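Local coordinates for uncharacterized protein (Bacteroides ovatus, PDB 3NQK) that is of unknown function, but pairs a region of the E-set clan with a BT_3044-like, strand-rich C-terminal region, at residues Thr86-Glu89 with Glu90-Glu94; Ile119-Leu122 with Glu123-Leu127. One frame throughout, in Å; residues are numbered along the deposited sequence.

Contact 1. Residues Thr86-Glu89 with Glu90-Glu94; sequences TEME and EDKYE. With EDO (1,2-ethanediol), chain C.
Two carboxylates share one lysine here: E89 and D91 both salt-bridge the ammonium of K92, although their own oxygens, E89 OE1 and D91 OD1, lie only 4.5 Å apart. The residues sit on a tight turn between the strands 86-87 and 93-94. K92 N donates to E89 O at 3.0 Å, and the backbone angles of E90 and D91 are those of a type I beta turn. The side chains of E89 and K92 run alongside each other in the same direction, while bends at chi2 (-68°) and chi4 (-64°) swing the lysine tip round to the acids. Its NZ meets E89 OE1 at 3.1 Å from above the carboxylate plane and takes the syn lone pair of D91 OD1 at 2.7 Å.

Apolar packing lies at the base of the lysine. The CE of the selenomethionine M88 rests 3.5 Å from K92 CB, and M88 CG lies 4.0 Å from Y93 CD2. F114 of strand 107-115 touches both M88 and Y93, while E89 packs on W125 of strand 125-133. A 1,2-ethanediol, probably from the crystallisation liquor, bonds through O1 to E94 OE1 at 2.7 Å. Lysine suits its place because its long chain can pack CB on M88 and still carry NZ to two acids. The ammonium probably offsets their mutual repulsion and tends to keep all three groups ionised.

Contact 2. Residues Ile119-Leu122 with Glu123-Leu127; sequences IDML and EKWVL
The indole of W125 is bracketed by four residues that precede it closely in the chain, I119, D120, M121 and E123. I119 lies over one face, its CD1 4.0 Å from the centroid of the five-membered ring in a CH-pi contact, the two side chains sliding past each other in opposite directions. E123 covers the opposite face with CB, displaced toward the rim. The selenomethionine M121 comes to the edge: bends at chi2 (-55°) and chi3 (-50°) curl its chain back so that SE stands 3.7 Å from W125 CD1, a Met-aromatic contact close to the ring plane. All this happens where the loop following strand 107-115 leads into strand 125-133, on which W125 sits.

The polar corner of the indole is held as well. W125 NE1 donates to D120 O at 2.9 Å, with an N-H...O angle of 140° and the oxygen tilted somewhat from the ring plane; the nitrogen approaches from above the carbonyl plane. The same oxygen also receives a weak bond from E123 N. D120 suits its place because its short carboxylate can reach forward to the backbone N two residues on: OD1 accepts from L122 N at 2.9 Å, forming an Asx turn, and also salt-bridges K219.

L122 crosses E123 at a slant, with CD2 3.4 Å from E123 OE2, and packs against K212 and R215 at the helix 212-215. The other oxygen of E123, OE1, is bonded by T86. Tryptophan thus joins a broad apolar surface to a single N-H, which a loop carbonyl satisfies in this buried setting. That bond, with packing on both faces, probably restricts the ring's rotation, while K219 probably stabilises the negative charge of D120.

Contacts 1 and 2 follow one another along the chain, yet their centres lie only 9 Å apart, because strand 86-87 runs parallel to strand 125-133 in one mixed sheet. M88 N probably bonds V126 O at 2.9 Å across this pairing, and T86 OG1 meets E123 OE1 at 2.9 Å. The indole of W125 packs against residues 86-89, with CZ3 3.5 Å from E87 O, while K92 of contact 1 touches I119 of contact 2. Contact 2 also faces the C-terminal region through K219 and helix 212-215. No active site is known; the ethanediol beside contact 1 is also bonded to F95 N.

Contact 1. Residues Thr86-Glu89 with Glu90-Glu94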
ATOM      1  N   THR A  86      11.595   2.198  26.639  1.00 39.91           N
ATOM      2  CA  THR A  86      13.026   2.100  26.631  1.00 39.87           C
ATOM      3  C   THR A  86      13.580   2.542  25.292  1.00 41.11           C
ATOM      4  O   THR A  86      13.104   2.130  24.257  1.00 38.29           O
ATOM      5  CB  THR A  86      13.454   0.702  26.918  1.00 40.28           C
ATOM      6  OG1 THR A  86      12.925   0.305  28.187  1.00 40.66           O
ATOM      7  CG2 THR A  86      14.993   0.597  26.937  1.00 33.50           C
ATOM      8  N   GLU A  87      14.574   3.423  25.329  1.00 45.34           N
ATOM      9  CA  GLU A  87      15.154   3.955  24.115  1.00 46.93           C
ATOM     10  C   GLU A  87      15.746   2.835  23.304  1.00 46.99           C
ATOM     11  O   GLU A  87      16.455   2.020  23.824  1.00 47.75           O
ATOM     12  CB  GLU A  87      16.222   4.984  24.440  1.00 47.49           C
ATOM     13  CG  GLU A  87      16.850   5.618  23.205  1.00 48.53           C
ATOM     14  CD  GLU A  87      17.957   6.596  23.545  1.00 54.22           C
ATOM     15  OE1 GLU A  87      17.969   7.116  24.684  1.00 62.11           O
ATOM     16  OE2 GLU A  87      18.797   6.865  22.663  1.00 51.74           O
HETATM   17  N   MSE A  88      15.407   2.778  22.027  1.00 49.20           N
HETATM   18  CA  MSE A  88      15.926   1.737  21.168  1.00 51.44           C
HETATM   19  C   MSE A  88      17.445   1.784  21.099  1.00 54.10           C
HETATM   20  O   MSE A  88      18.057   2.866  21.107  1.00 53.62           O
HETATM   21  CB  MSE A  88      15.355   1.858  19.783  1.00 52.58           C
HETATM   22  CG  MSE A  88      15.653   0.685  18.929  1.00 56.06           C
HETATM   23 SE   MSE A  88      14.308   0.458  17.627  0.75 54.91          SE
HETATM   24  CE  MSE A  88      14.860  -1.234  16.875  1.00 62.44           C
ATOM     25  N   GLU A  89      18.047   0.602  21.018  1.00 57.35           N
ATOM     26  CA  GLU A  89      19.502   0.465  21.051  1.00 60.05           C
ATOM     27  C   GLU A  89      20.105   0.976  19.754  1.00 59.40           C
ATOM     28  O   GLU A  89      19.540   0.776  18.690  1.00 59.57           O
ATOM     29  CB  GLU A  89      19.886  -1.021  21.280  1.00 61.79           C
ATOM     30  CG  GLU A  89      19.397  -1.608  22.641  1.00 65.99           C
ATOM     31  CD  GLU A  89      19.495  -3.161  22.713  1.00 73.30           C
ATOM     32  OE1 GLU A  89      18.929  -3.856  21.815  1.00 64.36           O
ATOM     33  OE2 GLU A  89      20.076  -3.669  23.703  1.00 68.10           O
ATOM     34  N   GLU A  90      21.265   1.615  19.845  1.00 60.90           N
ATOM     35  CA  GLU A  90      21.921   2.196  18.656  1.00 63.78           C
ATOM     36  C   GLU A  90      22.329   1.148  17.616  1.00 62.29           C
ATOM     37  O   GLU A  90      22.421   1.451  16.436  1.00 62.38           O
ATOM     38  CB  GLU A  90      23.141   3.019  19.067  1.00 67.09           C
ATOM     39  CG  GLU A  90      22.788   4.246  19.940  1.00 78.43           C
ATOM     40  CD  GLU A  90      24.005   5.126  20.272  1.00 90.42           C
ATOM     41  OE1 GLU A  90      25.112   4.856  19.739  1.00 95.81           O
ATOM     42  OE2 GLU A  90      23.844   6.086  21.065  1.00 90.22           O
ATOM     43  N   ASP A  91      22.553  -0.079  18.054  1.00 62.94           N
ATOM     44  CA  ASP A  91      22.957  -1.141  17.140  1.00 64.84           C
ATOM     45  C   ASP A  91      21.767  -1.709  16.357  1.00 62.70           C
ATOM     46  O   ASP A  91      21.955  -2.502  15.440  1.00 63.65           O
ATOM     47  CB  ASP A  91      23.694  -2.272  17.907  1.00 67.01           C
ATOM     48  CG  ASP A  91      22.772  -3.041  18.896  1.00 72.84           C
ATOM     49  OD1 ASP A  91      21.895  -3.814  18.437  1.00 66.48           O
ATOM     50  OD2 ASP A  91      23.004  -2.942  20.127  1.00 85.68           O
ATOM     51  N   LYS A  92      20.550  -1.261  16.693  1.00 58.66           N
ATOM     52  CA  LYS A  92      19.333  -1.825  16.100  1.00 56.00           C
ATOM     53  C   LYS A  92      18.711  -0.969  14.976  1.00 53.04           C
ATOM     54  O   LYS A  92      17.735  -1.401  14.345  1.00 49.70           O
ATOM     55  CB  LYS A  92      18.272  -2.066  17.194  1.00 57.20           C
ATOM     56  CG  LYS A  92      18.656  -3.139  18.280  1.00 63.04           C
ATOM     57  CD  LYS A  92      18.718  -4.586  17.700  1.00 63.89           C
ATOM     58  CE  LYS A  92      18.900  -5.662  18.819  1.00 63.01           C
ATOM     59  NZ  LYS A  92      20.208  -5.543  19.554  1.00 65.59           N
ATOM     60  N   TYR A  93      19.274   0.223  14.714  1.00 51.82           N
ATOM     61  CA  TYR A  93      18.714   1.132  13.688  1.00 49.00           C
ATOM     62  C   TYR A  93      19.752   2.088  13.082  1.00 50.18           C
ATOM     63  O   TYR A  93      20.737   2.417  13.708  1.00 51.81           O
ATOM     64  CB  TYR A  93      17.591   1.964  14.295  1.00 47.16           C
ATOM     65  CG  TYR A  93      18.091   3.017  15.251  1.00 46.12           C
ATOM     66  CD1 TYR A  93      18.576   4.237  14.783  1.00 45.17           C
ATOM     67  CD2 TYR A  93      18.146   2.772  16.606  1.00 37.75           C
ATOM     68  CE1 TYR A  93      19.070   5.182  15.649  1.00 48.57           C
ATOM     69  CE2 TYR A  93      18.634   3.718  17.484  1.00 42.74           C
ATOM     70  CZ  TYR A  93      19.085   4.921  17.005  1.00 48.93           C
ATOM     71  OH  TYR A  93      19.589   5.846  17.874  1.00 54.49           O
ATOM     72  N   GLU A  94      19.466   2.567  11.872  1.00 52.24           N
ATOM     73  CA  GLU A  94      20.278   3.613  11.205  1.00 54.38           C
ATOM     74  C   GLU A  94      19.354   4.483  10.377  1.00 50.13           C
ATOM     75  O   GLU A  94      18.401   3.996   9.818  1.00 48.05           O
ATOM     76  CB  GLU A  94      21.342   2.990  10.262  1.00 58.43           C
ATOM     77  CG  GLU A  94      22.502   2.207  10.973  1.00 74.25           C
ATOM     78  CD  GLU A  94      23.570   3.139  11.617  1.00 89.31           C
ATOM     79  OE1 GLU A  94      23.346   4.373  11.677  1.00 99.00           O
ATOM     80  OE2 GLU A  94      24.624   2.623  12.058  1.00 90.37           O
TER
HETATM   81  C1  EDO C 402      21.570   7.612  13.074  1.00 62.44           C
HETATM   82  O1  EDO C 402      21.838   6.495  12.203  1.00 54.49           O
HETATM   83  C2  EDO C 402      22.328   8.853  12.585  1.00 70.33           C
HETATM   84  O2  EDO C 402      21.469  10.007  12.615  1.00 70.74           O

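Contact 2. Residues Ile119-Leu122 with Glu123-Leu127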
ATOM      1  N   ILE A 119      16.378  -9.056  18.804  1.00 44.51           N
ATOM      2  CA  ILE A 119      15.674  -8.023  19.566  1.00 42.70           C
ATOM      3  C   ILE A 119      14.931  -8.714  20.717  1.00 42.12           C
ATOM      4  O   ILE A 119      14.362  -9.788  20.543  1.00 39.24           O
ATOM      5  CB  ILE A 119      14.662  -7.217  18.676  1.00 41.73           C
ATOM      6  CG1 ILE A 119      14.140  -5.977  19.409  1.00 48.03           C
ATOM      7  CG2 ILE A 119      13.501  -8.082  18.275  1.00 34.58           C
ATOM      8  CD1 ILE A 119      15.132  -4.904  19.562  1.00 55.85           C
ATOM      9  N   ASP A 120      15.015  -8.136  21.901  1.00 42.53           N
ATOM     10  CA  ASP A 120      14.333  -8.675  23.060  1.00 41.05           C
ATOM     11  C   ASP A 120      13.082  -7.886  23.286  1.00 39.76           C
ATOM     12  O   ASP A 120      13.135  -6.772  23.768  1.00 39.47           O
ATOM     13  CB  ASP A 120      15.236  -8.582  24.296  1.00 41.49           C
ATOM     14  CG  ASP A 120      14.595  -9.177  25.528  1.00 43.50           C
ATOM     15  OD1 ASP A 120      13.402  -9.546  25.464  1.00 40.86           O
ATOM     16  OD2 ASP A 120      15.286  -9.297  26.553  1.00 51.13           O
HETATM   17  N   MSE A 121      11.940  -8.467  22.970  1.00 40.81           N
HETATM   18  CA  MSE A 121      10.679  -7.725  23.065  1.00 39.19           C
HETATM   19  C   MSE A 121      10.091  -7.726  24.434  1.00 39.59           C
HETATM   20  O   MSE A 121       8.912  -7.453  24.598  1.00 44.99           O
HETATM   21  CB  MSE A 121       9.672  -8.265  22.090  1.00 38.08           C
HETATM   22  CG  MSE A 121      10.070  -8.070  20.664  1.00 43.38           C
HETATM   23 SE   MSE A 121      10.447  -6.225  20.250  0.75 35.22          SE
HETATM   24  CE  MSE A 121       8.830  -5.399  21.007  1.00 21.85           C
ATOM     25  N   LEU A 122      10.898  -8.012  25.437  1.00 40.01           N
ATOM     26  CA  LEU A 122      10.469  -7.788  26.794  1.00 40.62           C
ATOM     27  C   LEU A 122      10.295  -6.270  26.984  1.00 41.60           C
ATOM     28  O   LEU A 122       9.472  -5.824  27.778  1.00 40.82           O
ATOM     29  CB  LEU A 122      11.487  -8.349  27.808  1.00 39.47           C
ATOM     30  CG  LEU A 122      11.230  -7.922  29.268  1.00 43.35           C
ATOM     31  CD1 LEU A 122      11.812  -8.887  30.252  1.00 45.83           C
ATOM     32  CD2 LEU A 122      11.776  -6.526  29.508  1.00 49.01           C
ATOM     33  N   GLU A 123      11.072  -5.488  26.228  1.00 42.05           N
ATOM     34  CA  GLU A 123      11.057  -4.044  26.355  1.00 42.63           C
ATOM     35  C   GLU A 123      10.048  -3.429  25.401  1.00 43.32           C
ATOM     36  O   GLU A 123       9.788  -3.973  24.307  1.00 43.23           O
ATOM     37  CB  GLU A 123      12.449  -3.460  26.054  1.00 43.48           C
ATOM     38  CG  GLU A 123      13.622  -4.088  26.866  1.00 46.00           C
ATOM     39  CD  GLU A 123      13.678  -3.628  28.322  1.00 46.82           C
ATOM     40  OE1 GLU A 123      13.121  -2.557  28.645  1.00 51.66           O
ATOM     41  OE2 GLU A 123      14.313  -4.332  29.132  1.00 45.79           O
ATOM     42  N   LYS A 124       9.435  -2.323  25.843  1.00 43.27           N
ATOM     43  CA  LYS A 124       8.617  -1.491  24.979  1.00 42.93           C
ATOM     44  C   LYS A 124       9.546  -0.477  24.296  1.00 40.35           C
ATOM     45  O   LYS A 124       9.794   0.615  24.822  1.00 40.09           O
ATOM     46  CB  LYS A 124       7.528  -0.769  25.788  1.00 44.21           C
ATOM     47  CG  LYS A 124       6.430  -1.699  26.324  1.00 52.29           C
ATOM     48  CD  LYS A 124       5.197  -0.917  26.854  1.00 51.54           C
ATOM     49  CE  LYS A 124       5.539  -0.061  28.077  1.00 54.75           C
ATOM     50  NZ  LYS A 124       4.308   0.441  28.780  1.00 58.39           N
ATOM     51  N   TRP A 125      10.084  -0.860  23.146  1.00 39.37           N
ATOM     52  CA  TRP A 125      11.093  -0.048  22.456  1.00 38.40           C
ATOM     53  C   TRP A 125      10.501   1.186  21.809  1.00 38.71           C
ATOM     54  O   TRP A 125       9.441   1.131  21.186  1.00 41.30           O
ATOM     55  CB  TRP A 125      11.792  -0.873  21.394  1.00 37.75           C
ATOM     56  CG  TRP A 125      12.515  -2.059  21.933  1.00 38.81           C
ATOM     57  CD1 TRP A 125      12.164  -3.354  21.790  1.00 39.94           C
ATOM     58  CD2 TRP A 125      13.716  -2.051  22.712  1.00 37.15           C
ATOM     59  NE1 TRP A 125      13.083  -4.161  22.396  1.00 40.76           N
ATOM     60  CE2 TRP A 125      14.035  -3.381  22.989  1.00 37.27           C
ATOM     61  CE3 TRP A 125      14.563  -1.048  23.170  1.00 39.28           C
ATOM     62  CZ2 TRP A 125      15.148  -3.738  23.725  1.00 36.96           C
ATOM     63  CZ3 TRP A 125      15.657  -1.399  23.902  1.00 35.97           C
ATOM     64  CH2 TRP A 125      15.949  -2.736  24.170  1.00 41.71           C
ATOM     65  N   VAL A 126      11.201   2.302  21.945  1.00 38.55           N
ATOM     66  CA  VAL A 126      10.791   3.539  21.317  1.00 35.53           C
ATOM     67  C   VAL A 126      11.991   4.259  20.737  1.00 36.16           C
ATOM     68  O   VAL A 126      13.063   4.289  21.341  1.00 38.68           O
ATOM     69  CB  VAL A 126      10.061   4.442  22.294  1.00 36.20           C
ATOM     70  CG1 VAL A 126       9.755   5.786  21.656  1.00 30.24           C
ATOM     71  CG2 VAL A 126       8.769   3.758  22.763  1.00 30.33           C
ATOM     72  N   LEU A 127      11.825   4.745  19.514  1.00 36.20           N
ATOM     73  CA  LEU A 127      12.851   5.508  18.811  1.00 37.77           C
ATOM     74  C   LEU A 127      12.387   6.930  18.731  1.00 37.90           C
ATOM     75  O   LEU A 127      11.486   7.245  17.948  1.00 38.09           O
ATOM     76  CB  LEU A 127      13.051   4.950  17.398  1.00 37.31           C
ATOM     77  CG  LEU A 127      14.078   5.667  16.532  1.00 37.49           C
ATOM     78  CD1 LEU A 127      15.413   5.665  17.206  1.00 31.68           C
ATOM     79  CD2 LEU A 127      14.174   5.001  15.155  1.00 37.07           C
TER